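Local coordinates for protein glyoxalase 3 (Candida albicans, PDB 4LRU) that converts methylglyoxal to D-lactate in a single glutathione-independent step, detoxifying the methylglyoxal that metabolism generates, at residues 157-167 with 209-220. Numbering follows the deposited sequence.
Sequences LIKGKKITGFT and FTVTDGRIVTGV
Asp213 and Thr218 do for residues 157-167 what a neighbouring strand's carbonyls would ordinarily do: their side-chain oxygens each receive one of its amides, Lys162 N and Thr164 N. The hairpin of strands 210-213 and 216-219, closed by a type II' turn, edges the central sheet of this DJ-1 superfamily domain, and strand 162-163 passes over its face instead of joining it, pairing with strand 198-199.

Asp213 can be followed outward. Its CB faces Lys162 O, and with CG anti to the backbone N (chi1 -167°) the carboxylate reaches the crossing chain. Asp213 CG meets Lys161 CD at 3.9 Å, the two side chains running nearly perpendicular. Asp213 OD2 accepts Lys162 N through its anti lone pair at 2.9 Å. Asp213 OD1 accepts a hydrogen bond from a water, which itself accepts one from Lys161 NZ; this lysine therefore reaches the acid by relay, Lys161 NZ and Asp213 OD1 standing 4.8 Å apart. Bent at chi2, the same lysine lays Lys161 CG against Ile216 CD1 (3.7 Å), which also meets Leu157 CD2.

Farther along, Thr218 OG1 receives Thr164 N in an almost straight bond (2.9 Å, 174°). Another water lies 2.7 Å from Thr218 OG1, close to Lys162 O and Val211 O. Thr164 itself fits between Val211 CG2 and Val220 CG2, its CG2 against Thr218 O, while its hydroxyl bonds to Ile200 O. At Gly165 the backbones close in, and its CA-H points to Gly219 O. Beyond it, Phe166 meets His140, an inferred active-site residue, ring to ring.

Side-chain acceptors, waters and methyl groups thus join layers whose backbones share no ladder, and the nearby lysines would probably favour a charged Asp213.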
loop_
_atom_site.group_PDB
_atom_site.type_symbol
_atom_site.label_atom_id
_atom_site.label_comp_id
_atom_site.label_asym_id
_atom_site.label_seq_id
_atom_site.Cartn_x
_atom_site.Cartn_y
_atom_site.Cartn_z
ATOM N N LEU A 157 -7.002 -14.391 3.789
ATOM C CA LEU A 157 -5.710 -14.542 3.144
ATOM C C LEU A 157 -4.528 -14.455 4.125
ATOM O O LEU A 157 -3.536 -15.167 3.974
ATOM C CB LEU A 157 -5.573 -13.503 2.041
ATOM C CG LEU A 157 -4.376 -13.740 1.111
ATOM C CD1 LEU A 157 -4.725 -13.296 -0.302
ATOM C CD2 LEU A 157 -3.156 -13.001 1.604
ATOM N N ILE A 158 -4.636 -13.591 5.133
ATOM C CA ILE A 158 -3.576 -13.467 6.127
ATOM C C ILE A 158 -3.810 -14.237 7.412
ATOM O O ILE A 158 -3.058 -14.072 8.364
ATOM C CB ILE A 158 -3.230 -12.003 6.451
ATOM C CG1 ILE A 158 -4.413 -11.271 7.100
ATOM C CG2 ILE A 158 -2.746 -11.311 5.197
ATOM C CD1 ILE A 158 -4.057 -9.910 7.681
ATOM N N LYS A 159 -4.798 -15.119 7.441
ATOM C CA LYS A 159 -4.982 -15.970 8.621
ATOM C C LYS A 159 -3.699 -16.748 8.875
ATOM O O LYS A 159 -3.185 -17.396 7.978
ATOM C CB LYS A 159 -6.145 -16.956 8.453
ATOM C CG LYS A 159 -6.386 -17.809 9.690
ATOM C CD LYS A 159 -7.695 -18.577 9.628
ATOM C CE LYS A 159 -7.981 -19.400 10.881
ATOM N NZ LYS A 159 -8.135 -18.562 12.104
ATOM N N GLY A 160 -3.190 -16.689 10.098
ATOM C CA GLY A 160 -2.016 -17.478 10.470
ATOM C C GLY A 160 -0.698 -16.931 9.927
ATOM O O GLY A 160 0.346 -17.587 10.077
ATOM N N LYS A 161 -0.747 -15.740 9.330
ATOM C CA LYS A 161 0.421 -15.074 8.749
ATOM C C LYS A 161 0.861 -13.928 9.650
ATOM O O LYS A 161 0.078 -13.403 10.449
ATOM C CB LYS A 161 0.102 -14.507 7.363
ATOM C CG LYS A 161 -0.402 -15.536 6.365
ATOM C CD LYS A 161 0.637 -16.588 6.025
ATOM C CE LYS A 161 0.246 -17.298 4.728
ATOM N NZ LYS A 161 0.743 -18.696 4.670
ATOM N N LYS A 162 2.118 -13.541 9.507
ATOM C CA LYS A 162 2.672 -12.389 10.212
ATOM C C LYS A 162 2.679 -11.186 9.288
ATOM O O LYS A 162 3.114 -11.281 8.141
ATOM C CB LYS A 162 4.101 -12.695 10.677
ATOM C CG LYS A 162 4.175 -13.788 11.724
ATOM C CD LYS A 162 5.614 -14.016 12.171
ATOM C CE LYS A 162 5.845 -15.423 12.703
ATOM N NZ LYS A 162 4.676 -15.966 13.445
ATOM N N ILE A 163 2.178 -10.063 9.793
ATOM C CA ILE A 163 2.233 -8.804 9.092
ATOM C C ILE A 163 2.646 -7.684 10.029
ATOM O O ILE A 163 2.599 -7.821 11.253
ATOM C CB ILE A 163 0.887 -8.422 8.462
ATOM C CG1 ILE A 163 -0.168 -8.149 9.534
ATOM C CG2 ILE A 163 0.450 -9.463 7.450
ATOM C CD1 ILE A 163 -1.348 -7.372 9.003
ATOM N N THR A 164 3.092 -6.592 9.437
ATOM C CA THR A 164 3.214 -5.344 10.163
ATOM C C THR A 164 2.504 -4.238 9.393
ATOM O O THR A 164 1.839 -4.497 8.384
ATOM C CB THR A 164 4.690 -4.994 10.430
ATOM O OG1 THR A 164 4.765 -3.956 11.416
ATOM C CG2 THR A 164 5.390 -4.557 9.165
ATOM N N GLY A 165 2.598 -3.021 9.907
ATOM C CA GLY A 165 1.900 -1.870 9.337
ATOM C C GLY A 165 1.915 -0.755 10.363
ATOM O O GLY A 165 2.510 -0.889 11.437
ATOM N N PHE A 166 1.217 0.327 10.060
ATOM C CA PHE A 166 1.322 1.547 10.851
ATOM C C PHE A 166 0.924 1.291 12.303
ATOM O O PHE A 166 -0.051 0.600 12.588
ATOM C CB PHE A 166 0.488 2.668 10.236
ATOM C CG PHE A 166 0.943 4.048 10.636
ATOM C CD1 PHE A 166 2.095 4.596 10.094
ATOM C CD2 PHE A 166 0.276 4.757 11.619
ATOM C CE1 PHE A 166 2.522 5.842 10.463
ATOM C CE2 PHE A 166 0.697 6.017 11.984
ATOM C CZ PHE A 166 1.826 6.558 11.414
ATOM N N THR A 167 1.712 1.823 13.223
ATOM C CA THR A 167 1.567 1.489 14.639
ATOM C C THR A 167 0.409 2.240 15.297
ATOM O O THR A 167 0.078 3.359 14.910
ATOM C CB THR A 167 2.850 1.778 15.456
ATOM O OG1 THR A 167 3.094 3.190 15.516
ATOM C CG2 THR A 167 4.062 1.049 14.862
ATOM N N PHE A 209 11.145 -0.837 8.769
ATOM C CA PHE A 209 10.876 -2.202 9.209
ATOM C C PHE A 209 9.858 -2.860 8.301
ATOM O O PHE A 209 8.837 -2.260 7.969
ATOM C CB PHE A 209 10.363 -2.208 10.652
ATOM C CG PHE A 209 10.111 -3.586 11.211
ATOM C CD1 PHE A 209 11.163 -4.459 11.450
ATOM C CD2 PHE A 209 8.819 -4.007 11.486
ATOM C CE1 PHE A 209 10.923 -5.728 11.952
ATOM C CE2 PHE A 209 8.580 -5.264 12.005
ATOM C CZ PHE A 209 9.625 -6.131 12.221
ATOM N N THR A 210 10.172 -4.094 7.915
ATOM C CA THR A 210 9.277 -4.937 7.154
ATOM C C THR A 210 9.176 -6.338 7.746
ATOM O O THR A 210 10.043 -6.781 8.517
ATOM C CB THR A 210 9.743 -5.098 5.699
ATOM O OG1 THR A 210 10.987 -5.823 5.677
ATOM C CG2 THR A 210 9.882 -3.759 5.024
ATOM N N VAL A 211 8.107 -7.022 7.354
ATOM C CA VAL A 211 7.894 -8.419 7.705
ATOM C C VAL A 211 7.596 -9.185 6.437
ATOM O O VAL A 211 6.754 -8.759 5.636
ATOM C CB VAL A 211 6.728 -8.570 8.689
ATOM C CG1 VAL A 211 6.365 -10.036 8.873
ATOM C CG2 VAL A 211 7.076 -7.924 10.027
ATOM N N THR A 212 8.304 -10.300 6.237
ATOM C CA THR A 212 8.039 -11.205 5.125
ATOM C C THR A 212 7.523 -12.508 5.701
ATOM O O THR A 212 8.170 -13.113 6.592
ATOM C CB THR A 212 9.326 -11.469 4.309
ATOM O OG1 THR A 212 9.761 -10.251 3.687
ATOM C CG2 THR A 212 9.071 -12.520 3.250
ATOM N N ASP A 213 6.356 -12.933 5.220
ATOM C CA ASP A 213 5.839 -14.250 5.529
ATOM C C ASP A 213 5.542 -14.927 4.207
ATOM O O ASP A 213 4.478 -14.726 3.612
ATOM C CB ASP A 213 4.593 -14.169 6.423
ATOM C CG ASP A 213 4.218 -15.509 7.003
ATOM O OD1 ASP A 213 4.616 -16.531 6.390
ATOM O OD2 ASP A 213 3.588 -15.546 8.083
ATOM N N GLY A 214 6.511 -15.695 3.718
ATOM C CA GLY A 214 6.390 -16.311 2.412
ATOM C C GLY A 214 6.278 -15.254 1.335
ATOM O O GLY A 214 7.219 -14.497 1.104
ATOM N N ARG A 215 5.108 -15.187 0.705
ATOM C CA ARG A 215 4.859 -14.243 -0.388
ATOM C C ARG A 215 3.953 -13.085 0.047
ATOM O O ARG A 215 3.326 -12.405 -0.770
ATOM C CB ARG A 215 4.288 -14.998 -1.602
ATOM C CG ARG A 215 5.328 -15.893 -2.285
ATOM C CD ARG A 215 4.723 -16.839 -3.306
ATOM N NE ARG A 215 3.796 -17.777 -2.687
ATOM C CZ ARG A 215 2.476 -17.713 -2.800
ATOM N NH1 ARG A 215 1.913 -16.776 -3.555
ATOM N NH2 ARG A 215 1.714 -18.586 -2.157
ATOM N N ILE A 216 3.918 -12.844 1.350
ATOM C CA ILE A 216 3.273 -11.649 1.894
ATOM C C ILE A 216 4.347 -10.774 2.522
ATOM O O ILE A 216 5.094 -11.225 3.388
ATOM C CB ILE A 216 2.250 -12.020 2.966
ATOM C CG1 ILE A 216 1.213 -12.972 2.368
ATOM C CG2 ILE A 216 1.594 -10.766 3.522
ATOM C CD1 ILE A 216 0.249 -13.545 3.373
ATOM N N VAL A 217 4.427 -9.532 2.063
ATOM C CA VAL A 217 5.449 -8.600 2.540
ATOM C C VAL A 217 4.781 -7.299 2.959
ATOM O O VAL A 217 4.037 -6.683 2.189
ATOM C CB VAL A 217 6.508 -8.316 1.462
ATOM C CG1 VAL A 217 7.562 -7.364 1.986
ATOM C CG2 VAL A 217 7.135 -9.609 0.984
ATOM N N THR A 218 5.017 -6.887 4.195
ATOM C CA THR A 218 4.439 -5.639 4.667
ATOM C C THR A 218 5.491 -4.755 5.318
ATOM O O THR A 218 6.504 -5.246 5.814
ATOM C CB THR A 218 3.305 -5.909 5.673
ATOM O OG1 THR A 218 3.735 -6.852 6.663
ATOM C CG2 THR A 218 2.081 -6.484 4.959
ATOM N N GLY A 219 5.226 -3.445 5.323
ATOM C CA GLY A 219 6.087 -2.463 5.984
ATOM C C GLY A 219 5.299 -1.453 6.793
ATOM O O GLY A 219 4.090 -1.300 6.618
ATOM N N VAL A 220 5.985 -0.727 7.666
ATOM C CA VAL A 220 5.292 -0.002 8.736
ATOM C C VAL A 220 4.716 1.362 8.312
ATOM O O VAL A 220 3.656 1.785 8.797
ATOM C CB VAL A 220 6.224 0.200 9.932
ATOM C CG1 VAL A 220 5.527 0.989 11.031
ATOM C CG2 VAL A 220 6.677 -1.153 10.455
HETATM O O HOH W 1 3.481 -17.423 9.773
HETATM O O HOH W 2 3.220 -17.515 4.166
HETATM O O HOH W 3 3.895 -9.506 6.088
#